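Local atomic coordinates of nitrilotriacetate monooxygenase (Burkholderia pseudomallei, PDB entry 3SDO), a protein that probably acts as an FMN-dependent monooxygenase of the NtaA/SnaA/DszA family, inserting oxygen from molecular oxygen into an organic substrate. Residues 6-12 with 420-426; 250-254 with 389-393. All blocks are in the same frame, centred on the assembly; numbering follows the deposited sequence.

Contact 1. Residues 6-12 with 420-426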
# COMPACT_ATOMS: atom_id res chain seq x y z
N THR A 6 10.13 31.08 -25.59
CA THR A 6 10.52 30.09 -24.58
C THR A 6 9.39 29.06 -24.26
O THR A 6 9.41 28.41 -23.22
CB THR A 6 10.96 30.84 -23.29
OG1 THR A 6 9.89 31.71 -22.88
CG2 THR A 6 12.22 31.71 -23.56
N ARG A 7 8.41 28.91 -25.16
CA ARG A 7 7.30 27.98 -24.98
C ARG A 7 7.81 26.57 -24.74
O ARG A 7 8.67 26.09 -25.47
CB ARG A 7 6.42 27.91 -26.23
CG ARG A 7 5.46 29.03 -26.42
CD ARG A 7 4.77 28.92 -27.78
NE ARG A 7 5.71 29.11 -28.88
CZ ARG A 7 5.49 28.79 -30.16
NH1 ARG A 7 4.34 28.25 -30.56
NH2 ARG A 7 6.44 29.01 -31.06
N LYS A 8 7.26 25.91 -23.72
CA LYS A 8 7.46 24.50 -23.54
C LYS A 8 6.40 23.87 -22.66
O LYS A 8 5.81 24.54 -21.80
CB LYS A 8 8.84 24.21 -22.97
CG LYS A 8 9.05 24.67 -21.55
CD LYS A 8 10.50 24.39 -21.16
CE LYS A 8 10.79 24.69 -19.71
NZ LYS A 8 12.27 24.78 -19.48
N HIS A 9 6.20 22.58 -22.84
CA HIS A 9 5.32 21.80 -21.99
C HIS A 9 5.65 21.94 -20.49
O HIS A 9 6.79 21.71 -20.05
CB HIS A 9 5.34 20.34 -22.41
CG HIS A 9 4.54 19.45 -21.52
ND1 HIS A 9 3.16 19.33 -21.61
CD2 HIS A 9 4.92 18.64 -20.50
CE1 HIS A 9 2.74 18.48 -20.69
NE2 HIS A 9 3.79 18.05 -20.01
N ILE A 10 4.64 22.31 -19.71
CA ILE A 10 4.74 22.37 -18.26
C ILE A 10 4.19 21.08 -17.68
O ILE A 10 3.03 20.73 -17.93
CB ILE A 10 3.99 23.60 -17.72
CG1 ILE A 10 4.62 24.87 -18.29
CG2 ILE A 10 3.98 23.58 -16.16
CD1 ILE A 10 3.86 26.15 -17.95
N HIS A 11 5.03 20.32 -16.96
CA HIS A 11 4.58 19.08 -16.33
C HIS A 11 3.69 19.39 -15.12
O HIS A 11 3.95 20.34 -14.39
CB HIS A 11 5.78 18.23 -15.86
CG HIS A 11 6.76 17.89 -16.94
ND1 HIS A 11 6.58 16.82 -17.80
CD2 HIS A 11 7.95 18.45 -17.27
CE1 HIS A 11 7.61 16.76 -18.64
NE2 HIS A 11 8.46 17.73 -18.33
N PHE A 12 2.69 18.55 -14.87
CA PHE A 12 1.88 18.66 -13.66
C PHE A 12 1.73 17.35 -12.95
O PHE A 12 1.57 16.29 -13.57
CB PHE A 12 0.48 19.17 -13.99
CG PHE A 12 0.46 20.61 -14.41
CD1 PHE A 12 0.34 21.60 -13.48
CD2 PHE A 12 0.60 20.95 -15.74
CE1 PHE A 12 0.34 22.94 -13.87
CE2 PHE A 12 0.58 22.25 -16.14
CZ PHE A 12 0.46 23.27 -15.19
N GLY A 420 1.04 27.19 -25.95
CA GLY A 420 2.24 26.35 -26.21
C GLY A 420 2.99 25.89 -24.99
O GLY A 420 4.16 25.47 -25.06
N TYR A 421 2.30 25.94 -23.84
CA TYR A 421 2.90 25.58 -22.58
C TYR A 421 2.27 24.32 -21.91
O TYR A 421 2.52 24.07 -20.74
CB TYR A 421 2.84 26.78 -21.63
CG TYR A 421 3.92 27.82 -21.83
CD1 TYR A 421 5.13 27.73 -21.17
CD2 TYR A 421 3.72 28.92 -22.65
CE1 TYR A 421 6.12 28.69 -21.33
CE2 TYR A 421 4.71 29.90 -22.81
CZ TYR A 421 5.91 29.77 -22.14
OH TYR A 421 6.89 30.71 -22.27
N PHE A 422 1.49 23.55 -22.66
CA PHE A 422 0.95 22.27 -22.17
C PHE A 422 0.41 21.40 -23.29
O PHE A 422 -0.54 21.77 -24.00
CB PHE A 422 -0.15 22.49 -21.13
CG PHE A 422 -0.67 21.20 -20.49
CD1 PHE A 422 0.11 20.52 -19.57
CD2 PHE A 422 -1.92 20.70 -20.81
CE1 PHE A 422 -0.35 19.33 -18.98
CE2 PHE A 422 -2.37 19.51 -20.23
CZ PHE A 422 -1.58 18.83 -19.31
N ASP A 423 1.01 20.22 -23.41
CA ASP A 423 0.58 19.18 -24.35
C ASP A 423 -0.20 18.12 -23.56
O ASP A 423 0.39 17.36 -22.79
CB ASP A 423 1.86 18.60 -24.99
CG ASP A 423 1.60 17.47 -25.97
OD1 ASP A 423 0.45 17.11 -26.20
OD2 ASP A 423 2.61 16.93 -26.49
N PRO A 424 -1.53 18.06 -23.71
CA PRO A 424 -2.35 17.13 -22.94
C PRO A 424 -2.30 15.66 -23.39
O PRO A 424 -2.79 14.76 -22.67
CB PRO A 424 -3.77 17.69 -23.12
CG PRO A 424 -3.74 18.38 -24.43
CD PRO A 424 -2.34 18.89 -24.62
N VAL A 425 -1.72 15.42 -24.57
CA VAL A 425 -1.63 14.08 -25.14
C VAL A 425 -0.18 13.67 -25.38
O VAL A 425 0.15 13.13 -26.41
CB VAL A 425 -2.41 13.98 -26.48
CG1 VAL A 425 -3.92 14.03 -26.21
CG2 VAL A 425 -1.97 15.06 -27.47
N ARG A 426 0.69 13.94 -24.41
CA ARG A 426 2.04 13.41 -24.45
C ARG A 426 1.97 11.91 -24.42
O ARG A 426 1.29 11.31 -23.58
CB ARG A 426 2.87 13.91 -23.26
CG ARG A 426 3.48 15.25 -23.50
CD ARG A 426 4.09 15.84 -22.21
NE ARG A 426 5.31 15.19 -21.75
CZ ARG A 426 6.50 15.32 -22.35
NH1 ARG A 426 6.62 16.04 -23.45
NH2 ARG A 426 7.58 14.70 -21.86
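H9 and R426 meet where the two ends of the luciferase-like TIM barrel come together: the lead-in to strand 11-15 runs beside the loop that follows helix 401-418. The CB of H9 points away from the loop, but CG is anti to the backbone N (chi1 176°), which swings the imidazole back to F422, D423 and R426. The methylene CD of R426 sits over the centre of one imidazole face, a CH-pi contact with CG of H9 beneath it, CD2 of H9 at 3.4 Å and NE2 at 3.1 Å. The arginine chain bends about its CG-CD bond, and its guanidinium lies stacked on the same histidine, planes 19° apart; NH2 of R426 goes on to the carbonyl of H434. At the imidazole edge ND1 of H9 accepts the backbone N-H of D423, 2.9 Å from D423 N, in the ring plane and nearly straight at 168°. The bond helps fix the ring's rotation and suggests that ND1 carries no proton. CE1 of H9 reaches CD1 of F422 at 3.5 Å; the two rings are nearly parallel yet slid so far apart that they barely overlap. F12 completes this aromatic cluster, meeting F422 obliquely.

At the other end Y421 lies along the backbone of 6-8, with CA of R7 over one ring face, 3.9 Å from the Y421 centroid. The phenol OH is hydrogen-bonded to D387, at the end of helix 375-387, and to S4, probably a remnant of the expression tag. G420, the residue that closes the helix in a Schellman motif, turns the chain into this run. Between the two ends, I10 N donates to Y421 O at 2.9 Å, while CD1 of I10 packs 3.8 Å from CD1 of Y421.

Contact 2. Residues 250-254 with 389-393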
# COMPACT_ATOMS: atom_id res chain seq x y z
N TYR A 250 15.19 26.30 -6.81
CA TYR A 250 15.43 25.70 -8.12
C TYR A 250 16.93 25.69 -8.43
O TYR A 250 17.48 24.66 -8.81
CB TYR A 250 14.64 26.45 -9.20
CG TYR A 250 14.69 25.89 -10.61
CD1 TYR A 250 15.73 26.19 -11.47
CD2 TYR A 250 13.64 25.14 -11.10
CE1 TYR A 250 15.77 25.70 -12.78
CE2 TYR A 250 13.65 24.66 -12.41
CZ TYR A 250 14.71 24.93 -13.25
OH TYR A 250 14.72 24.43 -14.53
N ARG A 251 17.59 26.84 -8.25
CA ARG A 251 19.03 27.00 -8.55
C ARG A 251 19.90 26.12 -7.67
O ARG A 251 20.86 25.53 -8.16
CB ARG A 251 19.46 28.48 -8.41
CG ARG A 251 18.90 29.39 -9.51
CD ARG A 251 19.66 30.70 -9.70
NE ARG A 251 19.36 31.68 -8.66
CZ ARG A 251 20.08 31.90 -7.56
NH1 ARG A 251 21.19 31.20 -7.30
NH2 ARG A 251 19.68 32.83 -6.70
N ARG A 252 19.56 26.01 -6.39
CA ARG A 252 20.34 25.18 -5.46
C ARG A 252 20.22 23.69 -5.77
O ARG A 252 21.23 22.97 -5.71
CB ARG A 252 19.91 25.46 -4.01
CG ARG A 252 20.17 26.88 -3.57
CD ARG A 252 19.64 27.14 -2.17
NE ARG A 252 20.42 26.43 -1.16
CZ ARG A 252 20.02 26.24 0.10
NH1 ARG A 252 18.82 26.67 0.50
NH2 ARG A 252 20.81 25.59 0.96
N VAL A 253 19.01 23.23 -6.10
CA VAL A 253 18.78 21.81 -6.40
C VAL A 253 19.54 21.43 -7.68
O VAL A 253 20.23 20.40 -7.75
CB VAL A 253 17.28 21.50 -6.57
CG1 VAL A 253 17.09 20.10 -7.25
CG2 VAL A 253 16.57 21.61 -5.20
N LYS A 254 19.45 22.28 -8.70
CA LYS A 254 20.16 22.02 -9.94
C LYS A 254 21.67 22.02 -9.74
O LYS A 254 22.36 21.13 -10.26
CB LYS A 254 19.74 23.02 -11.03
CG LYS A 254 18.25 22.92 -11.41
CD LYS A 254 17.90 21.84 -12.43
CE LYS A 254 16.38 21.89 -12.72
NZ LYS A 254 15.84 20.96 -13.72
N GLY A 389 12.78 30.36 -14.33
CA GLY A 389 13.61 29.39 -13.61
C GLY A 389 13.21 29.09 -12.18
O GLY A 389 14.07 28.88 -11.33
N ALA A 390 11.91 29.08 -11.89
CA ALA A 390 11.44 28.67 -10.56
C ALA A 390 10.77 27.30 -10.60
O ALA A 390 10.49 26.72 -9.55
CB ALA A 390 10.47 29.68 -9.99
N ALA A 391 10.52 26.77 -11.80
CA ALA A 391 9.74 25.53 -11.93
C ALA A 391 9.98 24.86 -13.29
O ALA A 391 10.21 25.54 -14.27
CB ALA A 391 8.26 25.83 -11.74
N ASP A 392 9.99 23.54 -13.31
CA ASP A 392 9.92 22.72 -14.53
C ASP A 392 8.50 22.20 -14.73
O ASP A 392 8.17 21.58 -15.75
CB ASP A 392 10.86 21.51 -14.43
CG ASP A 392 12.32 21.91 -14.33
OD1 ASP A 392 12.71 22.84 -15.03
OD2 ASP A 392 13.07 21.29 -13.53
N GLY A 393 7.69 22.39 -13.71
CA GLY A 393 6.34 21.86 -13.62
C GLY A 393 5.81 22.23 -12.26
O GLY A 393 6.50 22.92 -11.50
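The Y250 ring carries the carbonyl of G389 over one face and the carboxylate of D392 at its edge, joining helix 243-259 of the luciferase-like TIM barrel to the turn between helix 375-387 and strand 393-396. On the face, O of G389 comes within 3.1 Å of CG of Y250. The peptide from A390 to A391 passes obliquely along the flank of the same ring, with N of A391 3.6 Å from CD2 of Y250. G389 has positive phi and is the C-prime residue of a Schellman motif: its N-H and that of A390 bond back to V386 O and W385 O. The turn that ends the helix is thus what brings the glycine carbonyl to the tyrosine.

A chi1 of -175° sets CG of Y250 opposite the backbone N and carries the phenol alongside the 389-391 backbone to D392. OH of Y250 donates to OD1 of D392 at 2.6 Å, a short bond; OD1 lies in the ring plane and is met on its syn side. The ring and carboxylate planes stand 65° apart. One helical turn on from Y250, the K254 side chain, bent at chi2, comes head-on to that of D392 and engages the other oxygen. OD2 also receives the backbone N-H of V269 at the start of strand 268-277, so the carboxylate is gripped by three donors, which probably favours its charged form. The lysine ammonium also donates to the carbonyls of P264 and V267. Closing the set is the salt bridge from NZ of K254 to OD2 of D392, 2.8 Å long and likewise on the syn side.

In the fold
Contact 2 is nested within the chain loop that contact 1 closes, and their centres lie about 17 Å apart. They meet where strands 11-15 and 393-396 run side by side in the parallel barrel sheet: CD2 of H11 packs 3.5 Å from O of D392, and CG2 of I10 lies 3.9 Å from CA of G393. Helix 375-387 is shared as well, since I383 and V386 on it touch side chains of contact 1 and the Schellman motif that ends it places G389 in contact 2. Both lie away from the predicted FMN site, whose residues include D61, H147 and S221; contact 1 joins the chain's end regions, contact 2 helix 243-259 to the loop before strand 393-396.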